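Side-chain contacts in putative ferritin-like diiron-carboxylate protein TM1526 (Thermotoga maritima, PDB 1VJX), which is of uncharacterised function but, as a ferritin-like four-helix-bundle protein of the rubrerythrin family, probably binds metal ions and may act as an oxidoreductase: residues E28-R31 with F32-L36; Q54-I57 with H58-F62; D89-E92 with I93-K97. All blocks are in the same frame, centred on the assembly; numbering follows the deposited sequence. Where two conformers were deposited one is given.

Interaction 1: E28-R31 with F32-L36; sequences EGER and FYREL
Two turns near the C-terminal end of helix 15-36, a helix of the ferritin-like bundle, carry a salt-bridge network in which R31 joins E28 behind it to E35 ahead of it. The R31 chain bends at chi3, which turns its guanidinium across the helix surface between the two acids. NH1 of R31 lies 2.8 Å from OE1 of E28, and the E28 carboxylate carbon sits at the guanidinium edge, in its plane. E35 approaches differently: its OE1 lies over one face of that guanidinium, 3.0 Å from NH2 of R31, and the two planes are 60° apart. The hydrogen bond that accompanies this bridge, from R31 NH2 to E35 OE2, is weak at 3.3 Å, which suggests that charge attraction contributes more than directed bonding.

A second bridge, E30 with R34, runs alongside. The E30 chain is extended, with CG anti to the backbone N (chi1 163°), and its OE2 meets NH2 of R34 at the guanidinium edge. The 3.4 Å bond from R34 NH2 to E30 OE2 is weak although its N-H points straight at the oxygen (170°). R34 was modelled in two conformers, so the bridge, seen in the one considered here, is doubtful.

On the buried side, CD2 of Y33 comes within 3.0 Å of G29 O, which also accepts the backbone N-H of Y33. The F32 ring carries L36 CD1 3.7 Å above one face, offset toward the rim, and meets F87 edge-to-face, while Y33 packs on L51 of helix 43-68 and E112 of helix 101-125. The helix thus keeps its aromatic groups inward and its ion pairs outward; R31, placed between two acids, probably offsets the repulsion between E28 and E35.

Interaction 2: Q54-I57 with H58-F62; sequences QERI and HAEIF
This local contact, between side chains three and four residues apart on helix 43-68, has a buried histidine on one side and an ion pair and an apolar pair on more exposed faces. E55 and H58 are consistent with the ExxH metal-ligand motif of ferritin-like diiron-carboxylate proteins. Q54 O lies over one face of the H58 ring, 3.3 Å from its plane and offset toward the rim; it also accepts the backbone N-H of H58. H58 CG is anti to its carbonyl carbon (chi1 -71°), swinging the ring back over the preceding turn. At the ring edge, E55 OE1 stands 3.6 Å from H58 ND1, with carboxylate and ring planes 80° apart. The stronger polar partners of H58 lie on neighbouring helices: NE2 bonds Q141 OE1, and ND1 bonds E26 OE1 and, weakly, E142 OE2.

NH1 of R56 reaches E60 OE2 at 3.1 Å, near the guanidinium plane, but the N-H points poorly (122°) and the bond is weak; R56 NE pairs with D53. CG2 of I57 touches CD1 of I61 at 3.9 Å, and I61 packs on T134.

Hydrogen bonds at both nitrogens therefore fix the H58 ring, whereas the R56-E60 pair probably relies mainly on charge attraction.

Interaction 3: D89-E92 with I93-K97; sequences DTSE and ILRRK
The R95 guanidinium has S91 O at its edge, in its plane, and E92 OE2 over one face. The first is a true hydrogen bond: NE of R95 donates to S91 O over 3.2 Å with an N-H angle of 167°, although the donor stands above the S91 carbonyl plane. The second is a charge approach alone. OE2 of E92 lies 4.2 Å from NH2 of R95, with the carboxylate and guanidinium planes 15° apart and no N-H aimed at the oxygen. A bend at chi3 (-84°) folds the R95 chain back toward S91.

The setting is an Asx turn leading into a short 3-10 segment, 93-95, within the long connection before helix 101-125. OD1 of D89 accepts both the backbone N and OG of S91, the hydroxyl bond using its syn lone pair. T90 O accepts the backbone N-H of L94, and R95 N donates to E92 O.

Aliphatic groups pack against the T90 carbonyl: CG1 of I93 comes within 3.3 Å of T90 O, and T90 and L94 run side by side. T90 packs on F32, and L94 on E35 and L36, which ties the loop to helix 15-36. A water 3.0 Å from I93 N accepts its N-H and donates weakly to D89 O. Across the turn, L94 CD1 lies 3.7 Å from T90 OG1.

In the fold
Interaction 1 is the middle member of the three. Its centre lies 13 Å from that of interaction 2, which it meets across the interface of helices 15-36 and 43-68: E30 OE2 is 3.6 Å from R56 CG, and Y33 CD2 is 3.9 Å from E55 CG. On its loop side, the centre of interaction 3 is 12 Å away, and L36 CD2 packs 3.7 Å from L94 CD2. Interactions 2 and 3 do not touch, their nearest atoms being about 12 Å apart. The carboxylates E55, E26 and E142, clustered beside H58, are consistent with a diiron-carboxylate centre as in ferritin-like relatives, probably making E55 and H58 members of the site, with G29 packed against E55.

Interaction 1: E28-R31 with F32-L36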
loop_
_atom_site.group_PDB
_atom_site.type_symbol
_atom_site.label_atom_id
_atom_site.label_comp_id
_atom_site.label_asym_id
_atom_site.label_seq_id
_atom_site.Cartn_x
_atom_site.Cartn_y
_atom_site.Cartn_z
ATOM N N GLU A 28 -0.387 4.827 5.410
ATOM C CA GLU A 28 0.985 5.309 5.473
ATOM C C GLU A 28 1.483 5.682 4.091
ATOM O O GLU A 28 2.202 6.652 3.957
ATOM C CB GLU A 28 1.909 4.295 6.180
ATOM C CG GLU A 28 1.678 4.262 7.694
ATOM C CD GLU A 28 2.063 5.581 8.362
ATOM O OE1 GLU A 28 3.236 6.014 8.167
ATOM O OE2 GLU A 28 1.208 6.203 9.075
ATOM N N GLY A 29 1.048 4.935 3.093
ATOM C CA GLY A 29 1.344 5.220 1.714
ATOM C C GLY A 29 0.811 6.559 1.245
ATOM O O GLY A 29 1.505 7.295 0.502
ATOM N N GLU A 30 -0.413 6.874 1.665
ATOM C CA GLU A 30 -1.025 8.173 1.398
ATOM C C GLU A 30 -0.114 9.282 1.911
ATOM O O GLU A 30 0.170 10.242 1.196
ATOM C CB GLU A 30 -2.432 8.287 2.036
ATOM C CG GLU A 30 -2.965 9.730 2.147
ATOM C CD GLU A 30 -4.379 9.850 2.722
ATOM O OE1 GLU A 30 -4.875 8.885 3.316
ATOM O OE2 GLU A 30 -5.013 10.909 2.585
ATOM N N ARG A 31 0.298 9.144 3.172
ATOM C CA ARG A 31 1.140 10.125 3.834
ATOM C C ARG A 31 2.498 10.300 3.187
ATOM O O ARG A 31 2.980 11.405 3.014
ATOM C CB ARG A 31 1.380 9.710 5.278
ATOM C CG ARG A 31 0.508 10.412 6.241
ATOM C CD ARG A 31 0.915 10.181 7.678
ATOM N NE ARG A 31 2.235 10.779 7.926
ATOM C CZ ARG A 31 3.353 10.119 8.270
ATOM N NH1 ARG A 31 3.349 8.795 8.460
ATOM N NH2 ARG A 31 4.489 10.807 8.445
ATOM N N PHE A 32 3.142 9.176 2.935
ATOM C CA PHE A 32 4.406 9.123 2.200
ATOM C C PHE A 32 4.289 9.946 0.906
ATOM O O PHE A 32 4.996 10.941 0.740
ATOM C CB PHE A 32 4.732 7.667 1.917
ATOM C CG PHE A 32 6.080 7.427 1.296
ATOM C CD1 PHE A 32 7.245 7.812 1.944
ATOM C CD2 PHE A 32 6.179 6.742 0.097
ATOM C CE1 PHE A 32 8.492 7.553 1.363
ATOM C CE2 PHE A 32 7.406 6.477 -0.477
ATOM C CZ PHE A 32 8.563 6.882 0.151
ATOM N N TYR A 33 3.349 9.574 0.035
ATOM C CA TYR A 33 3.255 10.186 -1.299
ATOM C C TYR A 33 2.900 11.680 -1.225
ATOM O O TYR A 33 3.417 12.486 -2.018
ATOM C CB TYR A 33 2.293 9.414 -2.218
ATOM C CG TYR A 33 2.736 7.999 -2.573
ATOM C CD1 TYR A 33 4.018 7.743 -3.061
ATOM C CD2 TYR A 33 1.851 6.924 -2.468
ATOM C CE1 TYR A 33 4.414 6.457 -3.397
ATOM C CE2 TYR A 33 2.227 5.635 -2.804
ATOM C CZ TYR A 33 3.511 5.397 -3.266
ATOM O OH TYR A 33 3.892 4.107 -3.609
ATOM N N ARG A 34 2.064 12.041 -0.260
ATOM C CA ARG A 34 1.673 13.425 -0.082
ATOM C C ARG A 34 2.871 14.249 0.441
ATOM O O ARG A 34 3.140 15.335 -0.064
ATOM C CB ARG A 34 0.446 13.531 0.844
ATOM C CG ARG A 34 -0.436 14.724 0.538
ATOM C CD ARG A 34 -1.633 14.882 1.454
ATOM N NE ARG A 34 -2.726 13.940 1.187
ATOM C CZ ARG A 34 -3.576 14.031 0.173
ATOM N NH1 ARG A 34 -3.441 14.998 -0.737
ATOM N NH2 ARG A 34 -4.551 13.134 0.049
ATOM N N GLU A 35 3.584 13.713 1.432
ATOM C CA GLU A 35 4.829 14.312 1.931
ATOM C C GLU A 35 5.936 14.354 0.858
ATOM O O GLU A 35 6.671 15.332 0.775
ATOM C CB GLU A 35 5.336 13.575 3.185
ATOM C CG GLU A 35 4.526 13.881 4.456
ATOM C CD GLU A 35 4.844 12.976 5.664
ATOM O OE1 GLU A 35 4.718 11.728 5.570
ATOM O OE2 GLU A 35 5.199 13.515 6.727
ATOM N N LEU A 36 6.055 13.307 0.039
ATOM C CA LEU A 36 7.045 13.307 -1.039
ATOM C C LEU A 36 6.786 14.438 -2.024
ATOM O O LEU A 36 7.737 15.011 -2.600
ATOM C CB LEU A 36 7.044 11.988 -1.817
ATOM C CG LEU A 36 7.707 10.732 -1.248
ATOM C CD1 LEU A 36 7.631 9.659 -2.320
ATOM C CD2 LEU A 36 9.150 10.963 -0.844
#

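Interaction 2: Q54-I57 with H58-F62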
loop_
_atom_site.group_PDB
_atom_site.type_symbol
_atom_site.label_atom_id
_atom_site.label_comp_id
_atom_site.label_asym_id
_atom_site.label_seq_id
_atom_site.Cartn_x
_atom_site.Cartn_y
_atom_site.Cartn_z
ATOM N N GLN A 54 -5.273 8.066 -4.292
ATOM C CA GLN A 54 -5.619 6.667 -4.585
ATOM C C GLN A 54 -5.454 5.773 -3.375
ATOM O O GLN A 54 -6.333 4.951 -3.077
ATOM C CB GLN A 54 -4.772 6.144 -5.767
ATOM C CG GLN A 54 -5.218 6.778 -7.078
ATOM C CD GLN A 54 -4.240 6.624 -8.215
ATOM O OE1 GLN A 54 -3.433 5.691 -8.242
ATOM N NE2 GLN A 54 -4.319 7.529 -9.171
ATOM N N GLU A 55 -4.316 5.925 -2.693
ATOM C CA GLU A 55 -4.047 5.186 -1.449
ATOM C C GLU A 55 -5.093 5.472 -0.377
ATOM O O GLU A 55 -5.510 4.562 0.346
ATOM C CB GLU A 55 -2.686 5.543 -0.874
ATOM C CG GLU A 55 -1.497 5.173 -1.717
ATOM C CD GLU A 55 -1.272 3.679 -1.834
ATOM O OE1 GLU A 55 -1.856 3.072 -2.749
ATOM O OE2 GLU A 55 -0.485 3.127 -1.029
ATOM N N ARG A 56 -5.472 6.741 -0.261
ATOM C CA ARG A 56 -6.584 7.181 0.596
ATOM C C ARG A 56 -7.839 6.325 0.382
ATOM O O ARG A 56 -8.312 5.625 1.310
ATOM C CB ARG A 56 -6.903 8.645 0.317
ATOM C CG ARG A 56 -7.928 9.275 1.274
ATOM C CD ARG A 56 -8.366 10.695 0.865
ATOM N NE ARG A 56 -8.832 10.724 -0.523
ATOM C CZ ARG A 56 -10.065 10.402 -0.924
ATOM N NH1 ARG A 56 -11.003 10.040 -0.053
ATOM N NH2 ARG A 56 -10.378 10.455 -2.213
ATOM N N ILE A 57 -8.351 6.347 -0.849
ATOM C CA ILE A 57 -9.561 5.605 -1.220
ATOM C C ILE A 57 -9.474 4.125 -0.872
ATOM O O ILE A 57 -10.439 3.541 -0.390
ATOM C CB ILE A 57 -9.862 5.814 -2.723
ATOM C CG1 ILE A 57 -10.440 7.208 -2.939
ATOM C CG2 ILE A 57 -10.841 4.749 -3.273
ATOM C CD1 ILE A 57 -10.407 7.632 -4.406
ATOM N N HIS A 58 -8.306 3.540 -1.109
ATOM C CA HIS A 58 -8.016 2.153 -0.770
ATOM C C HIS A 58 -8.160 1.873 0.699
ATOM O O HIS A 58 -8.739 0.850 1.053
ATOM C CB HIS A 58 -6.600 1.784 -1.184
ATOM C CG HIS A 58 -6.422 1.680 -2.663
ATOM N ND1 HIS A 58 -5.188 1.708 -3.268
ATOM C CD2 HIS A 58 -7.333 1.544 -3.654
ATOM C CE1 HIS A 58 -5.350 1.598 -4.572
ATOM N NE2 HIS A 58 -6.644 1.505 -4.827
ATOM N N ALA A 59 -7.618 2.767 1.535
ATOM C CA ALA A 59 -7.708 2.651 2.992
ATOM C C ALA A 59 -9.161 2.677 3.461
ATOM O O ALA A 59 -9.540 1.916 4.321
ATOM C CB ALA A 59 -6.934 3.799 3.666
ATOM N N GLU A 60 -9.952 3.589 2.890
ATOM C CA GLU A 60 -11.385 3.704 3.186
ATOM C C GLU A 60 -12.124 2.422 2.806
ATOM O O GLU A 60 -13.144 2.102 3.375
ATOM C CB GLU A 60 -12.008 4.871 2.407
ATOM C CG GLU A 60 -11.726 6.269 2.952
ATOM C CD GLU A 60 -12.205 7.429 2.034
ATOM O OE1 GLU A 60 -12.709 7.191 0.883
ATOM O OE2 GLU A 60 -12.053 8.613 2.461
ATOM N N ILE A 61 -11.622 1.700 1.809
ATOM C CA ILE A 61 -12.302 0.483 1.353
ATOM C C ILE A 61 -11.983 -0.642 2.315
ATOM O O ILE A 61 -12.881 -1.376 2.737
ATOM C CB ILE A 61 -11.923 0.151 -0.104
ATOM C CG1 ILE A 61 -12.672 1.092 -1.041
ATOM C CG2 ILE A 61 -12.195 -1.338 -0.438
ATOM C CD1 ILE A 61 -12.092 1.143 -2.402
ATOM N N PHE A 62 -10.689 -0.768 2.631
ATOM C CA PHE A 62 -10.223 -1.712 3.644
ATOM C C PHE A 62 -10.837 -1.468 5.048
ATOM O O PHE A 62 -11.062 -2.419 5.784
ATOM C CB PHE A 62 -8.690 -1.684 3.744
ATOM C CG PHE A 62 -7.986 -2.367 2.631
ATOM C CD1 PHE A 62 -8.528 -3.484 1.996
ATOM C CD2 PHE A 62 -6.718 -1.911 2.232
ATOM C CE1 PHE A 62 -7.832 -4.107 0.951
ATOM C CE2 PHE A 62 -6.015 -2.521 1.222
ATOM C CZ PHE A 62 -6.561 -3.616 0.553
#

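Interaction 3: D89-E92 with I93-K97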
loop_
_atom_site.group_PDB
_atom_site.type_symbol
_atom_site.label_atom_id
_atom_site.label_comp_id
_atom_site.label_asym_id
_atom_site.label_seq_id
_atom_site.Cartn_x
_atom_site.Cartn_y
_atom_site.Cartn_z
ATOM N N ASP A 89 9.890 3.980 8.821
ATOM C CA ASP A 89 10.024 5.305 9.368
ATOM C C ASP A 89 10.795 6.126 8.322
ATOM O O ASP A 89 11.906 5.765 7.909
ATOM C CB ASP A 89 10.779 5.269 10.705
ATOM C CG ASP A 89 10.797 6.609 11.399
ATOM O OD1 ASP A 89 10.888 7.650 10.737
ATOM O OD2 ASP A 89 10.714 6.717 12.624
ATOM N N THR A 90 10.152 7.205 7.890
ATOM C CA THR A 90 10.666 8.072 6.847
ATOM C C THR A 90 10.874 9.508 7.329
ATOM O O THR A 90 11.280 10.344 6.541
ATOM C CB THR A 90 9.672 8.105 5.698
ATOM O OG1 THR A 90 8.371 8.433 6.207
ATOM C CG2 THR A 90 9.527 6.740 5.058
ATOM N N SER A 91 10.617 9.775 8.616
ATOM C CA SER A 91 10.546 11.143 9.146
ATOM C C SER A 91 11.840 11.949 8.987
ATOM O O SER A 91 11.790 13.170 8.822
ATOM C CB SER A 91 10.095 11.123 10.626
ATOM O OG SER A 91 11.089 10.570 11.475
ATOM N N GLU A 92 12.976 11.243 9.000
ATOM C CA GLU A 92 14.297 11.847 8.930
ATOM C C GLU A 92 14.628 12.255 7.521
ATOM O O GLU A 92 14.922 13.406 7.261
ATOM C CB GLU A 92 15.397 10.901 9.450
ATOM C CG GLU A 92 15.352 10.606 10.953
ATOM C CD GLU A 92 15.289 11.850 11.843
ATOM O OE1 GLU A 92 16.149 12.772 11.720
ATOM O OE2 GLU A 92 14.379 11.892 12.716
ATOM N N ILE A 93 14.599 11.323 6.597
ATOM C CA ILE A 93 14.848 11.708 5.209
ATOM C C ILE A 93 13.852 12.751 4.697
ATOM O O ILE A 93 14.258 13.718 4.085
ATOM C CB ILE A 93 14.934 10.488 4.273
ATOM C CG1 ILE A 93 13.641 9.685 4.302
ATOM C CG2 ILE A 93 16.164 9.630 4.622
ATOM C CD1 ILE A 93 12.700 10.101 3.210
ATOM N N LEU A 94 12.570 12.603 4.993
ATOM C CA LEU A 94 11.583 13.594 4.569
ATOM C C LEU A 94 11.793 14.967 5.196
ATOM O O LEU A 94 11.129 15.929 4.821
ATOM C CB LEU A 94 10.157 13.121 4.865
ATOM C CG LEU A 94 9.654 11.868 4.133
ATOM C CD1 LEU A 94 8.214 11.657 4.498
ATOM C CD2 LEU A 94 9.774 11.939 2.639
ATOM N N ARG A 95 12.716 15.061 6.143
ATOM C CA ARG A 95 13.114 16.333 6.720
ATOM C C ARG A 95 14.109 17.053 5.772
ATOM O O ARG A 95 14.229 18.285 5.799
ATOM C CB ARG A 95 13.766 16.079 8.089
ATOM C CG ARG A 95 13.239 16.916 9.213
ATOM C CD ARG A 95 13.585 16.368 10.599
ATOM N NE ARG A 95 12.621 15.353 11.026
ATOM C CZ ARG A 95 11.929 15.367 12.183
ATOM N NH1 ARG A 95 12.100 16.345 13.097
ATOM N NH2 ARG A 95 11.059 14.378 12.422
ATOM N N ARG A 96 14.820 16.272 4.953
ATOM C CA ARG A 96 15.892 16.777 4.095
ATOM C C ARG A 96 15.356 17.670 2.995
ATOM O O ARG A 96 14.220 17.534 2.591
ATOM C CB ARG A 96 16.722 15.631 3.508
ATOM C CG ARG A 96 17.800 15.127 4.466
ATOM C CD ARG A 96 18.258 13.679 4.249
ATOM N NE ARG A 96 18.389 13.286 2.839
ATOM C CZ ARG A 96 19.455 13.480 2.069
ATOM N NH1 ARG A 96 20.548 14.097 2.533
ATOM N NH2 ARG A 96 19.424 13.064 0.811
ATOM N N LYS A 97 16.181 18.609 2.545
ATOM C CA LYS A 97 15.756 19.612 1.583
ATOM C C LYS A 97 16.380 19.389 0.203
ATOM O O LYS A 97 16.135 20.177 -0.717
ATOM C CB LYS A 97 16.103 21.008 2.129
ATOM C CG LYS A 97 15.310 21.435 3.371
ATOM C CD LYS A 97 15.822 22.761 3.896
ATOM C CE LYS A 97 15.154 23.184 5.197
ATOM N NZ LYS A 97 15.943 24.229 5.937
HETATM O O HOH W 1 13.897 8.476 7.286
#